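Local coordinates for protein nucleoside permease NupG (Escherichia coli K-12, PDB 7DLA) that carries purine and pyrimidine nucleosides across the inner membrane by symport with protons, as a member of the major facilitator superfamily, at residues S287-F298 against L310-A321. The protein carries 1 engineered substitution. Numbering follows the deposited sequence.
Sequences SIVAWILRFALF and LLVLSMIVYGCA
The guanidinium group of Arg294 lies between two side chains. Phe298 CE1 sits over one face, toward the rim, and Tyr318 CB covers the centre of the opposite face. Ser314 CA and Met315 N meet its edge. The Trp291 ring has a methyl group on one face: Ala321 CB stands 3.7 Å from the centroid of the five-membered ring, almost on the normal, in a CH-pi contact. Its six-membered ring and the Tyr318 ring are nearly perpendicular, with Trp291 CH2 3.8 Å from Tyr318 CE1. At the edge of the Phe298 ring lies Met315 CE, 3.5 Å from CE1, and the sulfur makes a Met-aromatic contact there.

The polar centre is Ser314. Its OG is anti to the backbone N (chi1 178°), facing the other helix. There it accepts a hydrogen bond from Arg294 NH1 at 2.5 Å, bent (144°) and tilted from the guanidinium plane. It donates another to Arg294 O at 3.1 Å, from above the carbonyl plane. That carbonyl also takes the helical bond from Phe298 N. Arg294 NH2 is held further by Thr227 and Ser260. A leucine in place of Arg294 would probably leave Ser314 OG, Thr227 and Ser260 without this shared partner.

On one side Leu297 reaches CD2 to Leu310 CD2 and lays CD1 on Leu313 CB, 3.5 Å away. On the other, Ala290 CB packs on Val317 CG1 and Ala321 CB, each at 3.7 Å.

The segments form an antiparallel hairpin of the major facilitator fold, in successive transmembrane spans 281-300 and 306-326 of helices 253-299 and 305-335, joined by periplasmic residues 301-305. The segment axes approach to 8.2 Å at 157°. Trp291 also touches Ser391 of helix 380-402. Helix 226-236 meets Leu311 through Phe234 and bonds Tyr318 OH through Asn228.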
loop_
_atom_site.group_PDB
_atom_site.type_symbol
_atom_site.label_atom_id
_atom_site.label_comp_id
_atom_site.label_asym_id
_atom_site.label_seq_id
_atom_site.Cartn_x
_atom_site.Cartn_y
_atom_site.Cartn_z
ATOM N N SER A 287 -6.634 7.669 14.191
ATOM C CA SER A 287 -5.840 6.689 13.462
ATOM C C SER A 287 -4.893 5.948 14.400
ATOM O O SER A 287 -4.834 4.709 14.411
ATOM C CB SER A 287 -5.067 7.380 12.341
ATOM O OG SER A 287 -3.826 6.745 12.120
ATOM N N ILE A 288 -4.133 6.693 15.189
ATOM C CA ILE A 288 -3.125 6.058 16.029
ATOM C C ILE A 288 -3.762 5.127 17.059
ATOM O O ILE A 288 -3.228 4.060 17.369
ATOM C CB ILE A 288 -2.262 7.137 16.691
ATOM C CG1 ILE A 288 -1.123 7.522 15.768
ATOM C CG2 ILE A 288 -1.722 6.646 17.994
ATOM C CD1 ILE A 288 -0.471 8.776 16.196
ATOM N N VAL A 289 -4.898 5.517 17.620
ATOM C CA VAL A 289 -5.571 4.640 18.572
ATOM C C VAL A 289 -6.141 3.420 17.855
ATOM O O VAL A 289 -6.082 2.285 18.366
ATOM C CB VAL A 289 -6.649 5.434 19.338
ATOM C CG1 VAL A 289 -7.636 4.511 20.061
ATOM C CG2 VAL A 289 -5.975 6.357 20.314
ATOM N N ALA A 290 -6.677 3.625 16.648
ATOM C CA ALA A 290 -7.251 2.510 15.904
ATOM C C ALA A 290 -6.208 1.430 15.613
ATOM O O ALA A 290 -6.533 0.241 15.617
ATOM C CB ALA A 290 -7.891 3.027 14.614
ATOM N N TRP A 291 -4.953 1.821 15.353
ATOM C CA TRP A 291 -3.923 0.804 15.129
ATOM C C TRP A 291 -3.738 -0.090 16.351
ATOM O O TRP A 291 -3.534 -1.311 16.221
ATOM C CB TRP A 291 -2.590 1.435 14.734
ATOM C CG TRP A 291 -2.509 1.796 13.291
ATOM C CD1 TRP A 291 -2.478 3.047 12.745
ATOM C CD2 TRP A 291 -2.508 0.875 12.186
ATOM N NE1 TRP A 291 -2.420 2.958 11.362
ATOM C CE2 TRP A 291 -2.442 1.637 11.001
ATOM C CE3 TRP A 291 -2.546 -0.525 12.086
ATOM C CZ2 TRP A 291 -2.418 1.049 9.733
ATOM C CZ3 TRP A 291 -2.521 -1.113 10.817
ATOM C CH2 TRP A 291 -2.458 -0.326 9.661
ATOM N N ILE A 292 -3.776 0.502 17.546
ATOM C CA ILE A 292 -3.732 -0.291 18.773
ATOM C C ILE A 292 -4.817 -1.346 18.724
ATOM O O ILE A 292 -4.546 -2.551 18.835
ATOM C CB ILE A 292 -3.920 0.599 20.013
ATOM C CG1 ILE A 292 -2.861 1.694 20.078
ATOM C CG2 ILE A 292 -3.920 -0.267 21.285
ATOM C CD1 ILE A 292 -3.079 2.645 21.223
ATOM N N LEU A 293 -6.066 -0.877 18.580
ATOM C CA LEU A 293 -7.208 -1.791 18.557
ATOM C C LEU A 293 -7.048 -2.882 17.503
ATOM O O LEU A 293 -7.360 -4.056 17.749
ATOM C CB LEU A 293 -8.480 -1.021 18.290
ATOM C CG LEU A 293 -9.264 -0.438 19.432
ATOM C CD1 LEU A 293 -9.985 0.753 18.857
ATOM C CD2 LEU A 293 -10.265 -1.466 19.895
ATOM N N ARG A 294 -6.567 -2.508 16.321
ATOM C CA ARG A 294 -6.379 -3.457 15.234
ATOM C C ARG A 294 -5.459 -4.591 15.679
ATOM O O ARG A 294 -5.865 -5.765 15.717
ATOM C CB ARG A 294 -5.812 -2.699 14.026
ATOM C CG ARG A 294 -6.015 -3.263 12.617
ATOM C CD ARG A 294 -5.256 -4.553 12.354
ATOM N NE ARG A 294 -5.249 -4.910 10.931
ATOM C CZ ARG A 294 -6.251 -5.435 10.234
ATOM N NH1 ARG A 294 -7.420 -5.703 10.811
ATOM N NH2 ARG A 294 -6.065 -5.685 8.941
ATOM N N PHE A 295 -4.224 -4.242 16.070
ATOM C CA PHE A 295 -3.262 -5.272 16.470
ATOM C C PHE A 295 -3.733 -6.037 17.711
ATOM O O PHE A 295 -3.500 -7.246 17.824
ATOM C CB PHE A 295 -1.898 -4.648 16.732
ATOM C CG PHE A 295 -1.251 -4.035 15.513
ATOM C CD1 PHE A 295 -0.976 -4.791 14.390
ATOM C CD2 PHE A 295 -0.868 -2.691 15.520
ATOM C CE1 PHE A 295 -0.358 -4.226 13.280
ATOM C CE2 PHE A 295 -0.252 -2.120 14.417
ATOM C CZ PHE A 295 -0.003 -2.897 13.290
ATOM N N ALA A 296 -4.401 -5.357 18.652
ATOM C CA ALA A 296 -4.943 -6.037 19.826
ATOM C C ALA A 296 -5.979 -7.087 19.439
ATOM O O ALA A 296 -6.002 -8.186 20.007
ATOM C CB ALA A 296 -5.558 -5.019 20.777
ATOM N N LEU A 297 -6.844 -6.767 18.471
ATOM C CA LEU A 297 -7.880 -7.708 18.061
ATOM C C LEU A 297 -7.310 -8.897 17.263
ATOM O O LEU A 297 -7.845 -10.017 17.332
ATOM C CB LEU A 297 -8.951 -6.951 17.277
ATOM C CG LEU A 297 -9.908 -6.096 18.100
ATOM C CD1 LEU A 297 -10.818 -5.355 17.199
ATOM C CD2 LEU A 297 -10.745 -6.935 19.037
ATOM N N PHE A 298 -6.240 -8.658 16.494
ATOM C CA PHE A 298 -5.483 -9.742 15.864
ATOM C C PHE A 298 -4.851 -10.668 16.895
ATOM O O PHE A 298 -4.803 -11.887 16.693
ATOM C CB PHE A 298 -4.408 -9.134 14.971
ATOM C CG PHE A 298 -4.743 -9.139 13.524
ATOM C CD1 PHE A 298 -6.004 -8.787 13.089
ATOM C CD2 PHE A 298 -3.736 -9.330 12.581
ATOM C CE1 PHE A 298 -6.286 -8.753 11.744
ATOM C CE2 PHE A 298 -4.002 -9.274 11.239
ATOM C CZ PHE A 298 -5.276 -8.989 10.817
ATOM N N LEU A 310 -13.879 -10.862 16.973
ATOM C CA LEU A 310 -12.729 -9.971 17.161
ATOM C C LEU A 310 -11.942 -9.757 15.870
ATOM O O LEU A 310 -11.504 -8.638 15.574
ATOM C CB LEU A 310 -11.797 -10.506 18.262
ATOM C CG LEU A 310 -12.168 -10.543 19.770
ATOM C CD1 LEU A 310 -10.923 -10.526 20.638
ATOM C CD2 LEU A 310 -13.069 -9.394 20.199
ATOM N N LEU A 311 -11.745 -10.811 15.087
ATOM C CA LEU A 311 -10.977 -10.669 13.855
ATOM C C LEU A 311 -11.668 -9.733 12.862
ATOM O O LEU A 311 -11.019 -8.878 12.243
ATOM C CB LEU A 311 -10.768 -12.049 13.245
ATOM C CG LEU A 311 -9.663 -12.900 13.844
ATOM C CD1 LEU A 311 -9.505 -14.124 12.975
ATOM C CD2 LEU A 311 -8.369 -12.151 13.892
ATOM N N VAL A 312 -12.988 -9.872 12.713
ATOM C CA VAL A 312 -13.751 -9.028 11.789
ATOM C C VAL A 312 -13.771 -7.580 12.273
ATOM O O VAL A 312 -13.650 -6.634 11.475
ATOM C CB VAL A 312 -15.175 -9.596 11.627
ATOM C CG1 VAL A 312 -16.146 -8.527 11.136
ATOM C CG2 VAL A 312 -15.152 -10.787 10.696
ATOM N N LEU A 313 -13.968 -7.396 13.586
ATOM C CA LEU A 313 -13.806 -6.097 14.226
ATOM C C LEU A 313 -12.490 -5.450 13.852
ATOM O O LEU A 313 -12.448 -4.266 13.498
ATOM C CB LEU A 313 -13.916 -6.261 15.732
ATOM C CG LEU A 313 -15.236 -5.903 16.397
ATOM C CD1 LEU A 313 -16.421 -6.555 15.753
ATOM C CD2 LEU A 313 -15.101 -6.418 17.804
ATOM N N SER A 314 -11.405 -6.210 13.934
ATOM C CA SER A 314 -10.115 -5.678 13.524
ATOM C C SER A 314 -10.143 -5.202 12.082
ATOM O O SER A 314 -9.683 -4.097 11.780
ATOM C CB SER A 314 -9.014 -6.716 13.696
ATOM O OG SER A 314 -7.780 -6.175 13.251
ATOM N N MET A 315 -10.611 -6.051 11.165
ATOM C CA MET A 315 -10.775 -5.595 9.779
ATOM C C MET A 315 -11.414 -4.220 9.661
ATOM O O MET A 315 -10.858 -3.321 9.021
ATOM C CB MET A 315 -11.577 -6.606 8.971
ATOM C CG MET A 315 -10.827 -7.787 8.549
ATOM S SD MET A 315 -9.871 -8.716 9.720
ATOM C CE MET A 315 -8.293 -8.590 8.890
ATOM N N ILE A 316 -12.593 -4.057 10.266
ATOM C CA ILE A 316 -13.297 -2.771 10.215
ATOM C C ILE A 316 -12.390 -1.650 10.727
ATOM O O ILE A 316 -12.248 -0.593 10.097
ATOM C CB ILE A 316 -14.590 -2.835 11.045
ATOM C CG1 ILE A 316 -15.565 -3.883 10.491
ATOM C CG2 ILE A 316 -15.222 -1.433 11.093
ATOM C CD1 ILE A 316 -15.953 -3.615 9.112
ATOM N N VAL A 317 -11.763 -1.873 11.888
ATOM C CA VAL A 317 -10.904 -0.848 12.474
ATOM C C VAL A 317 -9.758 -0.491 11.547
ATOM O O VAL A 317 -9.258 0.651 11.559
ATOM C CB VAL A 317 -10.390 -1.280 13.862
ATOM C CG1 VAL A 317 -9.889 -0.083 14.604
ATOM C CG2 VAL A 317 -11.516 -1.815 14.681
ATOM N N TYR A 318 -9.337 -1.439 10.724
ATOM C CA TYR A 318 -8.197 -1.199 9.849
ATOM C C TYR A 318 -8.438 -0.014 8.919
ATOM O O TYR A 318 -7.498 0.703 8.563
ATOM C CB TYR A 318 -7.903 -2.453 9.017
ATOM C CG TYR A 318 -6.925 -2.217 7.901
ATOM C CD1 TYR A 318 -5.559 -2.219 8.133
ATOM C CD2 TYR A 318 -7.364 -1.937 6.630
ATOM C CE1 TYR A 318 -4.665 -1.996 7.104
ATOM C CE2 TYR A 318 -6.488 -1.703 5.606
ATOM C CZ TYR A 318 -5.147 -1.734 5.839
ATOM O OH TYR A 318 -4.301 -1.500 4.780
ATOM N N GLY A 319 -9.680 0.191 8.495
ATOM C CA GLY A 319 -9.913 1.152 7.434
ATOM C C GLY A 319 -9.704 2.572 7.907
ATOM O O GLY A 319 -8.982 3.357 7.283
ATOM N N CYS A 320 -10.357 2.929 9.004
ATOM C CA CYS A 320 -10.018 4.161 9.692
ATOM C C CYS A 320 -8.517 4.236 9.961
ATOM O O CYS A 320 -7.843 5.164 9.511
ATOM C CB CYS A 320 -10.833 4.243 10.978
ATOM S SG CYS A 320 -10.080 5.215 12.209
ATOM N N ALA A 321 -7.963 3.227 10.652
ATOM C CA ALA A 321 -6.540 3.252 10.998
ATOM C C ALA A 321 -5.642 3.627 9.817
ATOM O O ALA A 321 -4.725 4.439 9.963
ATOM C CB ALA A 321 -6.120 1.898 11.562
#